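Local coordinates for iron aquisition yersiniabactin synthesis enzyme, YbtT (Escherichia coli, PDB 6BA9), which acts as a low-specificity type II thioesterase that maintains production of the metallophore yersiniabactin in its mixed NRPS/PKS biosynthetic pathway, at residues A[46-51]-A[64-69]; A[2-7]-A[51-56]; A[92-97]-A[173-178]; A[73-78]-A[104-109]; A[20-23]-A[29-32]. The protein carries 1 engineered substitution. One frame throughout, in Å; residues are numbered along the deposited sequence.

Interaction 1 (A[46-51]-A[64-69]); sequences VTWPGR and TQLAAL
Leu66 lays its CD1 methyl over one face of the Trp48 indole, well off centre toward the rim of the ring. The two side chains cross at about a right angle, and the other methyl, CD2, fills the corner between indole and proline: it lies 3.9 Å from CE3 of Trp48 and 3.6 Å from CD of Pro49. A single leucine branch point therefore serves two neighbouring residues of the loop. The CB of Trp48 does not itself aim at the helix; with CG beside the backbone N and anti to the carbonyl carbon (chi1 -60°), the indole swings back to meet it. Behind this apolar surface the loop is held in shape by Arg51. Its NH2 donates to Pro49 O over 3.2 Å, nearly straight at 167° and close to the guanidinium plane, while NE makes a weak bond to Trp48 O; CB of Trp48 rests against one guanidinium face and NH1 forms a salt bridge with Asp168. These bonds brace the type II turn from Trp48 to Arg51, whose third position is Gly50 with its positive phi (111°). Trp48 also meets Met91 and Val95 of helix 91-105, Val95 approaching on the same side of the ring as Leu66. The contact packs the loop leaving strand 42-46 against the helix it leads to, within a beta-alpha-beta crossover of the alpha/beta-hydrolase fold.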
# COMPACT_ATOMS: atom_id res chain seq x y z
N VAL A 46 3.93 0.70 -7.40
CA VAL A 46 3.44 -0.57 -7.91
C VAL A 46 2.10 -0.34 -8.60
O VAL A 46 1.21 0.31 -8.05
CB VAL A 46 3.29 -1.59 -6.77
CG1 VAL A 46 2.81 -2.93 -7.30
CG2 VAL A 46 4.61 -1.77 -6.04
N THR A 47 1.94 -0.89 -9.81
CA THR A 47 0.69 -0.84 -10.56
C THR A 47 -0.07 -2.15 -10.38
O THR A 47 0.49 -3.22 -10.64
CB THR A 47 0.99 -0.69 -12.05
OG1 THR A 47 1.87 0.40 -12.28
CG2 THR A 47 -0.29 -0.49 -12.84
N TRP A 48 -1.32 -2.06 -9.96
CA TRP A 48 -2.17 -3.25 -9.94
C TRP A 48 -2.58 -3.62 -11.37
O TRP A 48 -2.98 -2.74 -12.15
CB TRP A 48 -3.42 -3.01 -9.11
CG TRP A 48 -3.25 -2.65 -7.64
CD1 TRP A 48 -4.11 -1.87 -6.93
CD2 TRP A 48 -2.21 -3.06 -6.72
NE1 TRP A 48 -3.69 -1.77 -5.62
CE2 TRP A 48 -2.53 -2.47 -5.47
CE3 TRP A 48 -1.06 -3.84 -6.83
CZ2 TRP A 48 -1.74 -2.65 -4.34
CZ3 TRP A 48 -0.27 -4.01 -5.69
CH2 TRP A 48 -0.63 -3.40 -4.46
N PRO A 49 -2.48 -4.88 -11.76
CA PRO A 49 -2.96 -5.28 -13.09
C PRO A 49 -4.36 -4.75 -13.38
O PRO A 49 -5.22 -4.64 -12.49
CB PRO A 49 -2.90 -6.81 -13.03
CG PRO A 49 -1.75 -7.08 -12.10
CD PRO A 49 -1.83 -6.00 -11.06
N GLY A 50 -4.55 -4.35 -14.64
CA GLY A 50 -5.83 -3.90 -15.14
C GLY A 50 -5.89 -2.43 -15.47
O GLY A 50 -6.95 -1.97 -15.94
N ARG A 51 -4.84 -1.66 -15.21
CA ARG A 51 -4.86 -0.23 -15.46
C ARG A 51 -3.46 0.23 -15.83
O ARG A 51 -2.48 -0.51 -15.70
CB ARG A 51 -5.34 0.54 -14.22
CG ARG A 51 -4.33 0.50 -13.06
CD ARG A 51 -5.00 0.34 -11.68
NE ARG A 51 -5.48 -1.04 -11.48
CZ ARG A 51 -6.26 -1.43 -10.48
NH1 ARG A 51 -6.68 -0.56 -9.57
NH2 ARG A 51 -6.63 -2.70 -10.41
N THR A 64 -2.58 -12.10 -1.90
CA THR A 64 -1.39 -12.94 -1.94
C THR A 64 -0.90 -13.16 -3.37
O THR A 64 0.31 -13.29 -3.60
CB THR A 64 -1.62 -14.26 -1.17
OG1 THR A 64 -2.80 -14.90 -1.65
CG2 THR A 64 -1.75 -14.03 0.32
N GLN A 65 -1.81 -13.20 -4.35
CA GLN A 65 -1.40 -13.29 -5.76
C GLN A 65 -0.64 -12.04 -6.19
O GLN A 65 0.40 -12.12 -6.86
CB GLN A 65 -2.60 -13.49 -6.68
CG GLN A 65 -3.20 -14.86 -6.68
CD GLN A 65 -4.45 -14.92 -7.53
OE1 GLN A 65 -4.73 -14.02 -8.33
NE2 GLN A 65 -5.22 -16.00 -7.36
N LEU A 66 -1.15 -10.86 -5.83
CA LEU A 66 -0.43 -9.63 -6.12
C LEU A 66 0.96 -9.63 -5.49
O LEU A 66 1.94 -9.22 -6.12
CB LEU A 66 -1.24 -8.43 -5.61
CG LEU A 66 -2.50 -8.10 -6.41
CD1 LEU A 66 -3.41 -7.17 -5.61
CD2 LEU A 66 -2.14 -7.46 -7.74
N ALA A 67 1.05 -10.08 -4.23
CA ALA A 67 2.32 -10.12 -3.51
C ALA A 67 3.30 -11.08 -4.16
O ALA A 67 4.51 -10.82 -4.19
CB ALA A 67 2.06 -10.55 -2.07
N ALA A 68 2.81 -12.22 -4.66
CA ALA A 68 3.70 -13.15 -5.33
C ALA A 68 4.29 -12.54 -6.59
O ALA A 68 5.48 -12.68 -6.86
CB ALA A 68 2.95 -14.43 -5.67
N LEU A 69 3.47 -11.86 -7.38
CA LEU A 69 3.98 -11.19 -8.58
C LEU A 69 5.02 -10.14 -8.20
O LEU A 69 6.08 -10.05 -8.82
CB LEU A 69 2.83 -10.55 -9.35
CG LEU A 69 1.85 -11.48 -10.06
CD1 LEU A 69 0.71 -10.64 -10.61
CD2 LEU A 69 2.52 -12.26 -11.20

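Interaction 2 (A[2-7]-A[51-56]); sequences MCIPLW and RDRLRH
Ile4 and Arg53 meet at a slant, the CG2 methyl of the isoleucine lying over one face of the guanidinium. That methyl is 3.8 Å from NH1 and 4.1 Å from CZ of Arg53. The arginine reaches across by running fully extended from CG to NE, whereas Ile4 has CG1 between the backbone N and the carbonyl carbon (chi1 62°), which leaves CG2 as the branch that touches. A water joins the two segments beside this overlap: it donates to Cys3 O at 3.0 Å and accepts from Arg53 NH1 at 3.1 Å. Further back along the chain, Leu54 CD1 approaches the backbone of Met2, 4.3 Å from its CA, more closely than the side chain, since the CB of Met2 points away from the loop. Met2 turns instead toward Leu69 and Leu70 of helix 63-77, and its main-chain N is bound by Glu73. Arg53 also touches a crystal neighbour, so its extended pose may owe something to the lattice. No direct hydrogen bond crosses between the segments; the cation presents a flat face to a hydrocarbon branch and reaches the edge-strand carbonyl through water, a pairing that combines dispersion with solvent-mediated polarity.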
# COMPACT_ATOMS: atom_id res chain seq x y z
N MET A 2 5.37 -4.49 -12.89
CA MET A 2 4.41 -3.78 -12.06
C MET A 2 4.95 -2.44 -11.58
O MET A 2 4.17 -1.49 -11.42
CB MET A 2 4.09 -4.60 -10.80
CG MET A 2 3.38 -5.91 -11.03
SD MET A 2 3.31 -6.80 -9.45
CE MET A 2 1.74 -6.24 -8.85
N CYS A 3 6.25 -2.33 -11.34
CA CYS A 3 6.82 -1.12 -10.76
C CYS A 3 7.12 -0.07 -11.82
O CYS A 3 7.70 -0.38 -12.87
CB CYS A 3 8.10 -1.44 -10.00
SG CYS A 3 7.81 -2.43 -8.51
N ILE A 4 6.72 1.17 -11.55
CA ILE A 4 7.08 2.32 -12.38
C ILE A 4 7.90 3.29 -11.54
O ILE A 4 7.56 3.56 -10.38
CB ILE A 4 5.85 2.99 -13.02
CG1 ILE A 4 4.90 3.53 -11.97
CG2 ILE A 4 5.11 2.01 -13.91
CD1 ILE A 4 3.72 4.35 -12.53
N PRO A 5 8.97 3.87 -12.08
CA PRO A 5 9.80 4.79 -11.30
C PRO A 5 9.13 6.16 -11.16
O PRO A 5 8.59 6.70 -12.13
CB PRO A 5 11.08 4.90 -12.14
CG PRO A 5 10.62 4.65 -13.53
CD PRO A 5 9.53 3.62 -13.42
N LEU A 6 9.16 6.71 -9.94
CA LEU A 6 8.69 8.07 -9.69
C LEU A 6 9.84 9.02 -9.39
O LEU A 6 9.86 10.14 -9.91
CB LEU A 6 7.69 8.11 -8.52
CG LEU A 6 6.39 7.32 -8.64
CD1 LEU A 6 5.47 7.58 -7.47
CD2 LEU A 6 5.66 7.64 -9.94
N TRP A 7 10.78 8.61 -8.55
CA TRP A 7 11.99 9.38 -8.28
C TRP A 7 13.22 8.54 -8.56
O TRP A 7 13.27 7.36 -8.18
CB TRP A 7 12.14 9.82 -6.80
CG TRP A 7 11.05 10.57 -6.18
CD1 TRP A 7 10.09 11.33 -6.80
CD2 TRP A 7 10.77 10.64 -4.79
NE1 TRP A 7 9.24 11.86 -5.86
CE2 TRP A 7 9.64 11.45 -4.62
CE3 TRP A 7 11.38 10.10 -3.66
CZ2 TRP A 7 9.10 11.72 -3.37
CZ3 TRP A 7 10.84 10.36 -2.42
CH2 TRP A 7 9.71 11.17 -2.28
N ARG A 51 -4.84 -1.66 -15.21
CA ARG A 51 -4.86 -0.23 -15.46
C ARG A 51 -3.46 0.23 -15.83
O ARG A 51 -2.48 -0.51 -15.70
CB ARG A 51 -5.34 0.54 -14.22
CG ARG A 51 -4.33 0.50 -13.06
CD ARG A 51 -5.00 0.34 -11.68
NE ARG A 51 -5.48 -1.04 -11.48
CZ ARG A 51 -6.26 -1.43 -10.48
NH1 ARG A 51 -6.68 -0.56 -9.57
NH2 ARG A 51 -6.63 -2.70 -10.41
N ASP A 52 -3.37 1.49 -16.24
CA ASP A 52 -2.09 2.12 -16.60
C ASP A 52 -1.41 1.26 -17.67
O ASP A 52 -2.10 0.83 -18.60
CB ASP A 52 -1.27 2.42 -15.35
CG ASP A 52 -1.94 3.40 -14.41
OD1 ASP A 52 -2.83 4.18 -14.82
OD2 ASP A 52 -1.59 3.37 -13.21
N ARG A 53 -0.12 0.96 -17.56
CA ARG A 53 0.55 0.16 -18.58
C ARG A 53 0.10 -1.29 -18.57
O ARG A 53 0.51 -2.06 -19.46
CB ARG A 53 2.07 0.19 -18.36
CG ARG A 53 2.64 1.58 -18.45
CD ARG A 53 4.10 1.61 -18.04
NE ARG A 53 4.61 2.98 -18.08
CZ ARG A 53 5.84 3.35 -17.73
NH1 ARG A 53 6.72 2.45 -17.30
NH2 ARG A 53 6.18 4.63 -17.81
N LEU A 54 -0.68 -1.71 -17.57
CA LEU A 54 -1.16 -3.07 -17.42
C LEU A 54 -2.65 -3.19 -17.72
O LEU A 54 -3.31 -4.13 -17.27
CB LEU A 54 -0.87 -3.59 -16.01
CG LEU A 54 0.60 -3.55 -15.60
CD1 LEU A 54 0.76 -4.20 -14.21
CD2 LEU A 54 1.54 -4.22 -16.60
N ARG A 55 -3.18 -2.26 -18.51
CA ARG A 55 -4.60 -2.27 -18.88
C ARG A 55 -5.00 -3.56 -19.59
O ARG A 55 -6.16 -3.98 -19.49
CB ARG A 55 -4.86 -1.09 -19.81
CG ARG A 55 -6.31 -0.88 -20.22
CD ARG A 55 -7.20 -0.39 -19.11
NE ARG A 55 -6.77 0.90 -18.61
CZ ARG A 55 -7.36 1.54 -17.60
NH1 ARG A 55 -8.42 1.01 -17.00
NH2 ARG A 55 -6.87 2.71 -17.22
N HIS A 56 -4.08 -4.18 -20.31
CA HIS A 56 -4.39 -5.38 -21.07
C HIS A 56 -4.60 -6.61 -20.19
O HIS A 56 -5.04 -7.64 -20.69
CB HIS A 56 -3.27 -5.66 -22.08
CG HIS A 56 -1.93 -5.87 -21.45
ND1 HIS A 56 -1.17 -4.84 -20.94
CD2 HIS A 56 -1.21 -7.00 -21.22
CE1 HIS A 56 -0.06 -5.32 -20.42
NE2 HIS A 56 -0.06 -6.63 -20.57
O HOH W 1 6.76 -0.25 -15.71

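Interaction 3 (A[92-97]-A[173-178]); sequences GAQVAF and ESYHYD
Tyr175 and Gln94 supply most of the buried surface where the chain, at the end of helix 155-174, returns to the core of this alpha/beta hydrolase and meets helix 91-105. The helical insertion that precedes Tyr175, between strands 112-116 and 190-195, occupies the place where lids occur in this fold. The two side chains slide past each other in opposite directions. Gln94 is extended beyond CG and lies along one side of the phenol: its CB makes a CH-pi contact over the face, 4.3 Å from the ring centroid, and NE2 comes within 3.6 Å of Tyr175 CD1. The amide is inclined at 51° to the ring, so this is no flat stack; the amide oxygen OE1 is held by a hydrogen bond with Thr172 OG1. With CG anti to the backbone N (chi1 175°), Tyr175 projects deep enough for its hydroxyl to bond Glu98 OE2, an oxygen that Tyr177 OH shares; one carboxylate thus satisfies two phenols. Phe97, which also meets Trp209 edge-to-face, crosses Tyr175 at about a right angle. Here the tyrosine oxygen sits in the plane of the phenylalanine ring, at its edge: Tyr175 OH is 3.4 Å from Phe97 CD2 and 3.7 Å from CE2.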
# COMPACT_ATOMS: atom_id res chain seq x y z
N GLY A 92 -2.73 -1.47 -0.07
CA GLY A 92 -1.32 -1.61 -0.39
C GLY A 92 -0.49 -2.09 0.78
O GLY A 92 0.53 -2.74 0.57
N ALA A 93 -0.91 -1.78 2.01
CA ALA A 93 -0.17 -2.30 3.16
C ALA A 93 -0.26 -3.82 3.24
O ALA A 93 0.70 -4.48 3.64
CB ALA A 93 -0.71 -1.68 4.45
N GLN A 94 -1.40 -4.39 2.86
CA GLN A 94 -1.57 -5.83 2.88
C GLN A 94 -0.64 -6.47 1.86
O GLN A 94 0.02 -7.47 2.14
CB GLN A 94 -3.02 -6.21 2.58
CG GLN A 94 -4.05 -5.62 3.54
CD GLN A 94 -5.45 -5.70 3.01
OE1 GLN A 94 -5.67 -5.69 1.80
NE2 GLN A 94 -6.42 -5.76 3.91
N VAL A 95 -0.58 -5.90 0.66
CA VAL A 95 0.32 -6.41 -0.37
C VAL A 95 1.78 -6.26 0.06
O VAL A 95 2.58 -7.18 -0.12
CB VAL A 95 0.05 -5.77 -1.74
CG1 VAL A 95 1.04 -6.31 -2.76
CG2 VAL A 95 -1.38 -6.06 -2.20
N ALA A 96 2.14 -5.10 0.62
CA ALA A 96 3.51 -4.87 1.06
C ALA A 96 3.90 -5.87 2.13
O ALA A 96 5.01 -6.42 2.09
CB ALA A 96 3.65 -3.44 1.59
N PHE A 97 3.02 -6.12 3.09
CA PHE A 97 3.27 -7.11 4.13
C PHE A 97 3.50 -8.50 3.54
O PHE A 97 4.49 -9.17 3.86
CB PHE A 97 2.09 -7.12 5.09
CG PHE A 97 2.12 -8.24 6.10
CD1 PHE A 97 3.11 -8.28 7.07
CD2 PHE A 97 1.16 -9.21 6.10
CE1 PHE A 97 3.11 -9.31 8.02
CE2 PHE A 97 1.16 -10.23 7.04
CZ PHE A 97 2.14 -10.27 7.99
N GLU A 173 -10.94 -6.95 0.95
CA GLU A 173 -11.90 -7.36 1.99
C GLU A 173 -11.87 -8.86 2.27
O GLU A 173 -12.12 -9.29 3.41
CB GLU A 173 -13.30 -6.87 1.59
CG GLU A 173 -13.40 -5.36 1.63
CD GLU A 173 -14.72 -4.81 1.19
OE1 GLU A 173 -15.63 -5.58 0.79
OE2 GLU A 173 -14.84 -3.57 1.20
N SER A 174 -11.54 -9.67 1.27
CA SER A 174 -11.50 -11.11 1.46
C SER A 174 -10.20 -11.56 2.11
O SER A 174 -10.10 -12.73 2.51
CB SER A 174 -11.71 -11.84 0.13
OG SER A 174 -10.64 -11.61 -0.77
N TYR A 175 -9.23 -10.66 2.24
CA TYR A 175 -7.95 -10.94 2.88
C TYR A 175 -8.13 -10.91 4.39
O TYR A 175 -8.45 -9.87 4.97
CB TYR A 175 -6.93 -9.89 2.44
CG TYR A 175 -5.59 -9.99 3.11
CD1 TYR A 175 -5.25 -9.16 4.16
CD2 TYR A 175 -4.66 -10.94 2.73
CE1 TYR A 175 -4.03 -9.24 4.78
CE2 TYR A 175 -3.43 -11.02 3.34
CZ TYR A 175 -3.13 -10.17 4.37
OH TYR A 175 -1.91 -10.21 5.03
N HIS A 176 -7.94 -12.06 5.03
CA HIS A 176 -8.19 -12.19 6.45
C HIS A 176 -7.66 -13.53 6.92
O HIS A 176 -7.81 -14.54 6.22
CB HIS A 176 -9.70 -12.12 6.74
CG HIS A 176 -10.03 -12.27 8.19
ND1 HIS A 176 -10.50 -13.46 8.72
CD2 HIS A 176 -9.94 -11.41 9.22
CE1 HIS A 176 -10.70 -13.30 10.01
NE2 HIS A 176 -10.37 -12.07 10.34
N TYR A 177 -7.05 -13.52 8.09
CA TYR A 177 -6.59 -14.73 8.76
C TYR A 177 -7.33 -14.89 10.08
O TYR A 177 -7.67 -13.90 10.74
CB TYR A 177 -5.11 -14.67 9.07
CG TYR A 177 -4.19 -14.65 7.86
CD1 TYR A 177 -3.86 -15.83 7.20
CD2 TYR A 177 -3.63 -13.47 7.41
CE1 TYR A 177 -2.99 -15.81 6.12
CE2 TYR A 177 -2.77 -13.44 6.34
CZ TYR A 177 -2.46 -14.61 5.68
OH TYR A 177 -1.58 -14.58 4.61
N ASP A 178 -7.54 -16.14 10.50
CA ASP A 178 -8.29 -16.34 11.74
C ASP A 178 -7.52 -15.84 12.95
O ASP A 178 -8.13 -15.36 13.91
CB ASP A 178 -8.67 -17.81 11.91
CG ASP A 178 -9.81 -18.22 11.02
OD1 ASP A 178 -10.54 -17.33 10.53
OD2 ASP A 178 -9.98 -19.45 10.81

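Interaction 4 (A[73-78]-A[104-109]); sequences ELEASV and EQRGLA
The Glu75 carboxylate and the Arg106 guanidinium are tilted 31° from each other, and OE1 comes to the arginine obliquely, neither squarely over a face nor at an edge. Above the carboxylate sits a methyl: Leu108 CD1 is 3.7 Å from Glu75 CD and 3.6 Å from its CG, the two side chains crossing at about a right angle. The salt bridge is short, 3.0 Å between Arg106 NH1 and Glu75 OE1, yet badly bent, with an N-H...O angle of 122°, and counts only as a weak hydrogen bond. The same NH1 also bonds Asn72 OD1, about one helical turn before Glu75, and this shared donor may account for part of the bend. Glu75 reaches out with CG anti to the backbone N (chi1 178°) and the rest of its chain extended, so the aliphatic part is offered to leucine and the oxygen to arginine. Arg106 and Leu108 flank Gly107, whose positive phi closes a Schellman motif and turns the chain so that both side chains face Glu75. Both residues of the ion pair touch crystal neighbours. This surface contact joins the C-terminal ends of helix 63-77 and helix 91-105, which precede and follow strand 84-89 in the central sheet.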
# COMPACT_ATOMS: atom_id res chain seq x y z
N GLU A 73 9.11 -10.09 -8.99
CA GLU A 73 9.69 -8.99 -9.75
C GLU A 73 10.84 -8.34 -8.99
O GLU A 73 11.89 -8.05 -9.57
CB GLU A 73 8.61 -7.96 -10.07
CG GLU A 73 9.15 -6.71 -10.77
CD GLU A 73 8.05 -5.81 -11.27
OE1 GLU A 73 7.03 -6.34 -11.78
OE2 GLU A 73 8.19 -4.58 -11.14
N LEU A 74 10.66 -8.09 -7.69
CA LEU A 74 11.71 -7.45 -6.91
C LEU A 74 12.92 -8.36 -6.75
O LEU A 74 14.05 -7.89 -6.83
CB LEU A 74 11.15 -7.00 -5.56
CG LEU A 74 10.07 -5.92 -5.66
CD1 LEU A 74 9.58 -5.58 -4.29
CD2 LEU A 74 10.58 -4.67 -6.34
N GLU A 75 12.71 -9.66 -6.54
CA GLU A 75 13.84 -10.58 -6.45
C GLU A 75 14.66 -10.57 -7.73
O GLU A 75 15.89 -10.71 -7.68
CB GLU A 75 13.33 -11.99 -6.15
CG GLU A 75 14.43 -13.05 -6.08
CD GLU A 75 13.96 -14.41 -5.61
OE1 GLU A 75 12.74 -14.69 -5.61
OE2 GLU A 75 14.85 -15.22 -5.23
N ALA A 76 14.00 -10.43 -8.88
CA ALA A 76 14.67 -10.44 -10.17
C ALA A 76 15.37 -9.12 -10.48
O ALA A 76 16.38 -9.12 -11.19
CB ALA A 76 13.66 -10.73 -11.28
N SER A 77 14.87 -8.00 -9.95
CA SER A 77 15.29 -6.68 -10.40
C SER A 77 16.05 -5.86 -9.37
O SER A 77 16.70 -4.88 -9.76
CB SER A 77 14.08 -5.87 -10.88
OG SER A 77 13.26 -5.48 -9.79
N VAL A 78 16.01 -6.21 -8.08
CA VAL A 78 16.66 -5.41 -7.05
C VAL A 78 17.95 -6.12 -6.64
O VAL A 78 17.92 -7.28 -6.23
CB VAL A 78 15.75 -5.21 -5.83
CG1 VAL A 78 16.48 -4.41 -4.75
CG2 VAL A 78 14.48 -4.50 -6.25
N GLU A 104 11.50 -12.03 2.86
CA GLU A 104 12.19 -12.43 4.09
C GLU A 104 12.41 -13.93 4.11
O GLU A 104 13.52 -14.40 4.43
CB GLU A 104 11.37 -11.96 5.30
CG GLU A 104 12.03 -12.16 6.64
CD GLU A 104 11.19 -11.54 7.75
OE1 GLU A 104 10.74 -10.38 7.58
OE2 GLU A 104 10.97 -12.24 8.74
N GLN A 105 11.38 -14.72 3.75
CA GLN A 105 11.49 -16.17 3.72
C GLN A 105 12.55 -16.63 2.74
O GLN A 105 13.21 -17.66 2.95
CB GLN A 105 10.16 -16.79 3.30
CG GLN A 105 9.02 -16.68 4.29
CD GLN A 105 7.70 -17.08 3.64
OE1 GLN A 105 7.64 -17.39 2.44
NE2 GLN A 105 6.63 -17.06 4.42
N ARG A 106 12.68 -15.94 1.62
CA ARG A 106 13.66 -16.31 0.61
C ARG A 106 15.09 -15.90 0.98
O ARG A 106 16.01 -16.15 0.19
CB ARG A 106 13.28 -15.64 -0.73
CG ARG A 106 12.02 -16.21 -1.35
CD ARG A 106 11.51 -15.36 -2.52
NE ARG A 106 10.16 -15.77 -2.91
CZ ARG A 106 9.46 -15.23 -3.91
NH1 ARG A 106 9.98 -14.26 -4.65
NH2 ARG A 106 8.24 -15.67 -4.14
N GLY A 107 15.29 -15.25 2.13
CA GLY A 107 16.61 -14.81 2.54
C GLY A 107 17.06 -13.51 1.94
O GLY A 107 18.27 -13.24 1.88
N LEU A 108 16.13 -12.66 1.51
CA LEU A 108 16.52 -11.48 0.76
C LEU A 108 16.58 -10.21 1.61
O LEU A 108 17.10 -9.19 1.14
CB LEU A 108 15.64 -11.33 -0.49
CG LEU A 108 15.96 -12.50 -1.43
CD1 LEU A 108 15.00 -12.51 -2.59
CD2 LEU A 108 17.39 -12.42 -1.95
N ALA A 109 16.09 -10.28 2.84
CA ALA A 109 16.40 -9.28 3.85
C ALA A 109 16.00 -7.88 3.40
O ALA A 109 16.86 -7.01 3.26
CB ALA A 109 17.91 -9.31 4.16

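Interaction 5 (A[20-23]-A[29-32]); sequences CPFA and AFRH
Phe30 drives the end of its ring between Pro21 and Phe22, and this is where the packing is close: CE1 lies 3.8 Å from Pro21 CB, while CZ is 3.8 Å from Phe22 CE1. The proline and Phe30 are buried, and the ring of Phe30 is further held by an edge-to-face meeting with Trp33 and by Leu45 of strand 42-46. Between the two phenylalanines the touch is rim to rim: their planes are inclined by only 30°, but the centroids stand 5.7 Å apart and overlap is slight. In the alpha/beta-hydrolase fold the loop that follows this strand, here 16-20, commonly lines the active site, and Phe22 lies against Ala90, the engineered residue that replaces a serine. Phe22 holds CG between its backbone N and carbonyl carbon (chi1 47°), a crowded position that nevertheless swings the ring tip toward residues 29-30 although its CB does not aim there. The looser side is the one Phe22 shares with Ala29, which meets it with one methyl, CB to Phe22 CZ at 3.9 Å. Both of these residues are partly exposed, and Phe22 is covered from elsewhere by Phe227, edge-to-face, and by Ile230.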
# COMPACT_ATOMS: atom_id res chain seq x y z
N CYS A 20 3.15 0.47 -2.51
CA CYS A 20 1.94 -0.23 -2.94
C CYS A 20 0.72 0.67 -2.71
O CYS A 20 0.52 1.16 -1.58
CB CYS A 20 1.79 -1.52 -2.14
SG CYS A 20 3.10 -2.71 -2.49
N PRO A 21 -0.10 0.90 -3.72
CA PRO A 21 -1.21 1.85 -3.59
C PRO A 21 -2.44 1.25 -2.91
O PRO A 21 -2.56 0.04 -2.69
CB PRO A 21 -1.50 2.21 -5.05
CG PRO A 21 -1.21 0.97 -5.79
CD PRO A 21 0.03 0.42 -5.11
N PHE A 22 -3.37 2.14 -2.58
CA PHE A 22 -4.67 1.77 -2.04
C PHE A 22 -5.58 1.20 -3.14
O PHE A 22 -5.27 1.25 -4.34
CB PHE A 22 -5.31 2.99 -1.36
CG PHE A 22 -5.24 4.25 -2.18
CD1 PHE A 22 -4.25 5.19 -1.95
CD2 PHE A 22 -6.14 4.47 -3.22
CE1 PHE A 22 -4.18 6.36 -2.72
CE2 PHE A 22 -6.07 5.63 -3.99
CZ PHE A 22 -5.09 6.56 -3.74
N ALA A 23 -6.70 0.63 -2.71
CA ALA A 23 -7.67 0.08 -3.65
C ALA A 23 -8.21 1.18 -4.55
O ALA A 23 -8.54 2.28 -4.08
CB ALA A 23 -8.83 -0.57 -2.89
N ALA A 29 -3.07 9.07 -9.16
CA ALA A 29 -3.32 9.44 -7.77
C ALA A 29 -2.07 9.93 -7.07
O ALA A 29 -2.17 10.66 -6.08
CB ALA A 29 -3.94 8.25 -7.03
N PHE A 30 -0.89 9.58 -7.58
CA PHE A 30 0.40 9.87 -6.96
C PHE A 30 1.19 10.94 -7.71
O PHE A 30 2.38 11.14 -7.46
CB PHE A 30 1.20 8.57 -6.78
CG PHE A 30 0.58 7.64 -5.79
CD1 PHE A 30 -0.41 6.76 -6.18
CD2 PHE A 30 0.96 7.66 -4.46
CE1 PHE A 30 -1.01 5.93 -5.26
CE2 PHE A 30 0.36 6.82 -3.54
CZ PHE A 30 -0.63 5.95 -3.95
N ARG A 31 0.52 11.68 -8.60
CA ARG A 31 1.21 12.71 -9.38
C ARG A 31 1.86 13.76 -8.48
O ARG A 31 2.93 14.26 -8.81
CB ARG A 31 0.21 13.36 -10.34
CG ARG A 31 0.81 14.41 -11.26
CD ARG A 31 -0.22 14.93 -12.26
NE ARG A 31 -0.99 13.84 -12.84
CZ ARG A 31 -0.65 13.16 -13.93
NH1 ARG A 31 0.45 13.47 -14.61
NH2 ARG A 31 -1.43 12.18 -14.36
N HIS A 32 1.22 14.10 -7.36
CA HIS A 32 1.80 15.09 -6.46
C HIS A 32 3.18 14.67 -5.96
O HIS A 32 4.06 15.51 -5.75
CB HIS A 32 0.85 15.36 -5.29
CG HIS A 32 1.41 16.30 -4.26
ND1 HIS A 32 1.75 17.60 -4.56
CD2 HIS A 32 1.70 16.13 -2.95
CE1 HIS A 32 2.23 18.19 -3.48
NE2 HIS A 32 2.20 17.32 -2.49

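The five contacts lie around one mixed central sheet, in its loops and on the helices packed against it; interaction 3 alone draws on the second half of the chain. Interaction 5 closes first, directly after strand 16-20, and lies within the span bridged by interaction 2. Interactions 1 and 2 share Arg51, cross along the chain and have centres about 10 Å apart. Trp48 is the meeting point of interactions 1, 3 and 5, packing on Val95 and on Pro21. Helix 63-77 serves interactions 1 and 4, helix 91-105 interactions 3 and 4. Interaction 4 is remote, about 23 Å from interaction 5 between centres. Together they join loops and helices from distant parts of the chain round the sheet of the alpha/beta-hydrolase fold.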